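Local coordinates for protein transcriptional regulator PA3341 (Pseudomonas aeruginosa, PDB 2FBH) that probably binds DNA and regulates transcription as a dimeric member of the MarR family, and carries bound zinc in this crystal, at residues A[14-17]-A[18-22]; A[132-135]-A[136-139]. One frame throughout, in Å; residues are numbered along the deposited sequence.

How the interactions relate
Following the chain from the N terminus, interaction 1 (14-17 with 18-22) comes first, inside helix 11-29, and interaction 2 (132-135 with 136-139) lies near the C terminus, inside helix 126-144. Each joins successive turns of one helix, so neither closes a loop, and they stand in series without nesting or crossing. Their centres are about 15 Å apart. Between them in sequence come the remaining helices and the two-stranded antiparallel sheet, yet the two contacts meet in space, where L15 CD1 packs 4.0 Å from L136 CD2. The first and last helices of the chain are thereby tied together, and both contacts also touch the second subunit.

Interaction 1: A[14-17]-A[18-22]; sequences LLAQ and TSRAW
L14 and T18 lie one turn apart, and the link between them is the threonine hydroxyl folded back onto the helix. With chi1 at -57°, T18 OG1 sits beside its own backbone N and reaches L14 O at 2.8 Å, coming from above the carbonyl plane. T18 N gives L14 O its regular helical bond at 3.0 Å, so two donors grip one acceptor and the buried hydroxyl has a partner. The side chains of L14 and T18 pass at a slant, L14 CD1 lying 3.8 Å from T18 OG1. R20 runs back past the small methyl of A16: R20 CB is 3.3 Å from A16 O, and the arginine chain then bends at chi3, bringing R20 NH2 within 4.4 Å of A16 CB. A16 also packs on S19 of the second subunit, where short side chains suit close helix packing, while L15 meets L15 of that subunit. Farther along, W22 takes no part in this contact but packs on V116 and V120 of helix 102-120. A threonine bonded to the carbonyl four residues back is a familiar intrahelical motif, set here in a helix of the MarR-family dimer interface.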
loop_
_atom_site.group_PDB
_atom_site.type_symbol
_atom_site.label_atom_id
_atom_site.label_comp_id
_atom_site.label_asym_id
_atom_site.label_seq_id
_atom_site.Cartn_x
_atom_site.Cartn_y
_atom_site.Cartn_z
ATOM N N LEU A 14 7.977 6.949 3.600
ATOM C CA LEU A 14 9.045 5.906 3.520
ATOM C C LEU A 14 8.395 4.523 3.753
ATOM O O LEU A 14 8.634 3.545 3.011
ATOM C CB LEU A 14 10.117 6.157 4.567
ATOM C CG LEU A 14 11.148 4.995 4.647
ATOM C CD1 LEU A 14 11.987 4.809 3.376
ATOM C CD2 LEU A 14 12.005 5.282 5.914
ATOM N N LEU A 15 7.454 4.438 4.702
ATOM C CA LEU A 15 6.793 3.175 4.955
ATOM C C LEU A 15 5.986 2.718 3.729
ATOM O O LEU A 15 6.048 1.572 3.319
ATOM C CB LEU A 15 5.866 3.336 6.200
ATOM C CG LEU A 15 4.897 2.261 6.522
ATOM C CD1 LEU A 15 5.736 1.021 6.778
ATOM C CD2 LEU A 15 4.204 2.682 7.846
ATOM N N ALA A 16 5.272 3.674 3.121
ATOM C CA ALA A 16 4.415 3.278 1.967
ATOM C C ALA A 16 5.258 2.842 0.795
ATOM O O ALA A 16 4.901 1.890 0.030
ATOM C CB ALA A 16 3.583 4.455 1.602
ATOM N N GLN A 17 6.342 3.572 0.564
ATOM C CA GLN A 17 7.244 3.239 -0.554
ATOM C C GLN A 17 7.919 1.868 -0.401
ATOM O O GLN A 17 8.060 1.132 -1.406
ATOM C CB GLN A 17 8.284 4.332 -0.697
ATOM C CG GLN A 17 7.672 5.641 -1.281
ATOM C CD GLN A 17 8.772 6.710 -1.529
ATOM O OE1 GLN A 17 9.965 6.476 -1.260
ATOM N NE2 GLN A 17 8.361 7.877 -2.124
ATOM N N THR A 18 8.325 1.544 0.832
ATOM C CA THR A 18 8.989 0.286 1.118
ATOM C C THR A 18 7.976 -0.847 0.934
ATOM O O THR A 18 8.278 -1.848 0.319
ATOM C CB THR A 18 9.530 0.275 2.570
ATOM O OG1 THR A 18 10.426 1.380 2.771
ATOM C CG2 THR A 18 10.328 -1.017 2.781
ATOM N N SER A 19 6.766 -0.654 1.477
ATOM C CA SER A 19 5.673 -1.612 1.308
ATOM C C SER A 19 5.344 -1.805 -0.192
ATOM O O SER A 19 5.216 -2.940 -0.614
ATOM C CB SER A 19 4.461 -1.228 2.117
ATOM O OG SER A 19 3.573 -2.408 2.092
ATOM N N ARG A 20 5.174 -0.723 -0.947
ATOM C CA ARG A 20 4.911 -0.825 -2.394
ATOM C C ARG A 20 6.015 -1.574 -3.093
ATOM O O ARG A 20 5.712 -2.384 -4.004
ATOM C CB ARG A 20 4.803 0.548 -3.001
ATOM C CG ARG A 20 4.542 0.601 -4.512
ATOM C CD ARG A 20 4.275 2.089 -4.884
ATOM N NE ARG A 20 3.596 2.829 -3.793
ATOM C CZ ARG A 20 2.358 2.580 -3.329
ATOM N NH1 ARG A 20 1.599 1.626 -3.883
ATOM N NH2 ARG A 20 1.857 3.307 -2.324
ATOM N N ALA A 21 7.258 -1.294 -2.732
ATOM C CA ALA A 21 8.413 -1.950 -3.435
ATOM C C ALA A 21 8.367 -3.453 -3.135
ATOM O O ALA A 21 8.613 -4.281 -4.027
ATOM C CB ALA A 21 9.734 -1.318 -2.944
ATOM N N TRP A 22 8.067 -3.836 -1.889
ATOM C CA TRP A 22 8.078 -5.247 -1.530
ATOM C C TRP A 22 6.912 -5.961 -2.254
ATOM O O TRP A 22 7.091 -7.016 -2.891
ATOM C CB TRP A 22 7.922 -5.358 -0.017
ATOM C CG TRP A 22 8.066 -6.688 0.566
ATOM C CD1 TRP A 22 7.698 -7.892 0.035
ATOM C CD2 TRP A 22 8.536 -6.939 1.866
ATOM N NE1 TRP A 22 7.916 -8.923 0.947
ATOM C CE2 TRP A 22 8.455 -8.350 2.074
ATOM C CE3 TRP A 22 9.019 -6.104 2.887
ATOM C CZ2 TRP A 22 8.887 -8.966 3.231
ATOM C CZ3 TRP A 22 9.444 -6.745 4.112
ATOM C CH2 TRP A 22 9.359 -8.146 4.255
#

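Interaction 2: A[132-135]-A[136-139]; sequences CQQV and LLRI
Four i to i+4 hydrogen bonds carry the helix through 132-139, from L136 N to C132 O, a nearly straight bond (178°) of 3.0 Å, through to I139 N to V135 O. On the buried side C132 and L136 are neighbours one turn apart: L136 CG comes within 3.4 Å of C132 O, and its CD1 branch reaches C132 SG at 4.1 Å. V135 CG1, anti to the backbone N, meets the CD1 end of I139 at 3.9 Å as the two side chains pass at an angle; I139 gets there because CG1 lies beside its backbone N (chi1 -68°), which brings it close to V135 O. Branched aliphatic residues suit this side, since it faces helix 11-29, I139 meeting F11. Among the more exposed residues, L137 CD1 comes within 4.0 Å of Q134 NE2, and L137 also reaches L14 of the second subunit. R138 turns away along the helix, its NE hydrogen-bonded to N142. C132 SG binds a mercury ion together with C132 SG of the second subunit, a soft sulfur holding a soft metal. The arrangement is that of an amphipathic C-terminal helix in the dimerisation region of a MarR-family protein.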
loop_
_atom_site.group_PDB
_atom_site.type_symbol
_atom_site.label_atom_id
_atom_site.label_comp_id
_atom_site.label_asym_id
_atom_site.label_seq_id
_atom_site.Cartn_x
_atom_site.Cartn_y
_atom_site.Cartn_z
ATOM N N CYS A 132 12.182 -2.962 14.697
ATOM C CA CYS A 132 11.371 -2.363 13.600
ATOM C C CYS A 132 9.911 -2.845 13.744
ATOM O O CYS A 132 8.997 -2.080 13.673
ATOM C CB CYS A 132 11.949 -2.836 12.250
ATOM S SG CYS A 132 10.928 -2.367 10.835
ATOM N N GLN A 133 9.707 -4.137 13.965
ATOM C CA GLN A 133 8.379 -4.671 14.160
ATOM C C GLN A 133 7.667 -4.083 15.334
ATOM O O GLN A 133 6.474 -3.764 15.200
ATOM C CB GLN A 133 8.437 -6.168 14.293
ATOM C CG GLN A 133 8.841 -6.808 12.959
ATOM C CD GLN A 133 9.265 -8.312 13.246
ATOM O OE1 GLN A 133 9.589 -8.676 14.380
ATOM N NE2 GLN A 133 9.286 -9.115 12.234
ATOM N N GLN A 134 8.363 -3.870 16.456
ATOM C CA GLN A 134 7.704 -3.248 17.638
ATOM C C GLN A 134 7.271 -1.799 17.315
ATOM O O GLN A 134 6.182 -1.375 17.712
ATOM C CB GLN A 134 8.635 -3.157 18.869
ATOM C CG GLN A 134 8.805 -4.391 19.651
ATOM C CD GLN A 134 7.502 -5.015 19.985
ATOM O OE1 GLN A 134 6.606 -4.411 20.626
ATOM N NE2 GLN A 134 7.384 -6.202 19.606
ATOM N N VAL A 135 8.089 -1.032 16.607
ATOM C CA VAL A 135 7.673 0.334 16.180
ATOM C C VAL A 135 6.421 0.265 15.322
ATOM O O VAL A 135 5.454 0.968 15.570
ATOM C CB VAL A 135 8.802 1.081 15.437
ATOM C CG1 VAL A 135 8.266 2.442 14.904
ATOM C CG2 VAL A 135 9.945 1.349 16.523
ATOM N N LEU A 136 6.449 -0.575 14.267
ATOM C CA LEU A 136 5.249 -0.742 13.414
ATOM C C LEU A 136 3.996 -1.188 14.200
ATOM O O LEU A 136 2.906 -0.674 13.947
ATOM C CB LEU A 136 5.511 -1.818 12.332
ATOM C CG LEU A 136 6.588 -1.326 11.341
ATOM C CD1 LEU A 136 6.900 -2.460 10.328
ATOM C CD2 LEU A 136 6.394 -0.015 10.620
ATOM N N LEU A 137 4.159 -2.109 15.161
ATOM C CA LEU A 137 3.000 -2.571 15.960
ATOM C C LEU A 137 2.404 -1.421 16.772
ATOM O O LEU A 137 1.163 -1.384 16.884
ATOM C CB LEU A 137 3.431 -3.732 16.854
ATOM C CG LEU A 137 3.634 -5.040 16.065
ATOM C CD1 LEU A 137 4.354 -5.945 17.075
ATOM C CD2 LEU A 137 2.257 -5.576 15.739
ATOM N N ARG A 138 3.235 -0.514 17.289
ATOM C CA ARG A 138 2.723 0.651 18.070
ATOM C C ARG A 138 2.021 1.620 17.174
ATOM O O ARG A 138 0.948 2.144 17.502
ATOM C CB ARG A 138 3.808 1.354 18.885
ATOM C CG ARG A 138 3.211 2.497 19.737
ATOM C CD ARG A 138 2.051 2.045 20.660
ATOM N NE ARG A 138 1.398 3.271 21.158
ATOM C CZ ARG A 138 1.750 3.942 22.270
ATOM N NH1 ARG A 138 1.073 5.056 22.602
ATOM N NH2 ARG A 138 2.745 3.518 23.054
ATOM N N ILE A 139 2.590 1.842 15.988
ATOM C CA ILE A 139 1.900 2.731 15.009
ATOM C C ILE A 139 0.548 2.132 14.698
ATOM O O ILE A 139 -0.509 2.796 14.719
ATOM C CB ILE A 139 2.783 2.901 13.713
ATOM C CG1 ILE A 139 4.092 3.718 14.039
ATOM C CG2 ILE A 139 1.895 3.522 12.568
ATOM C CD1 ILE A 139 5.125 3.645 12.893
#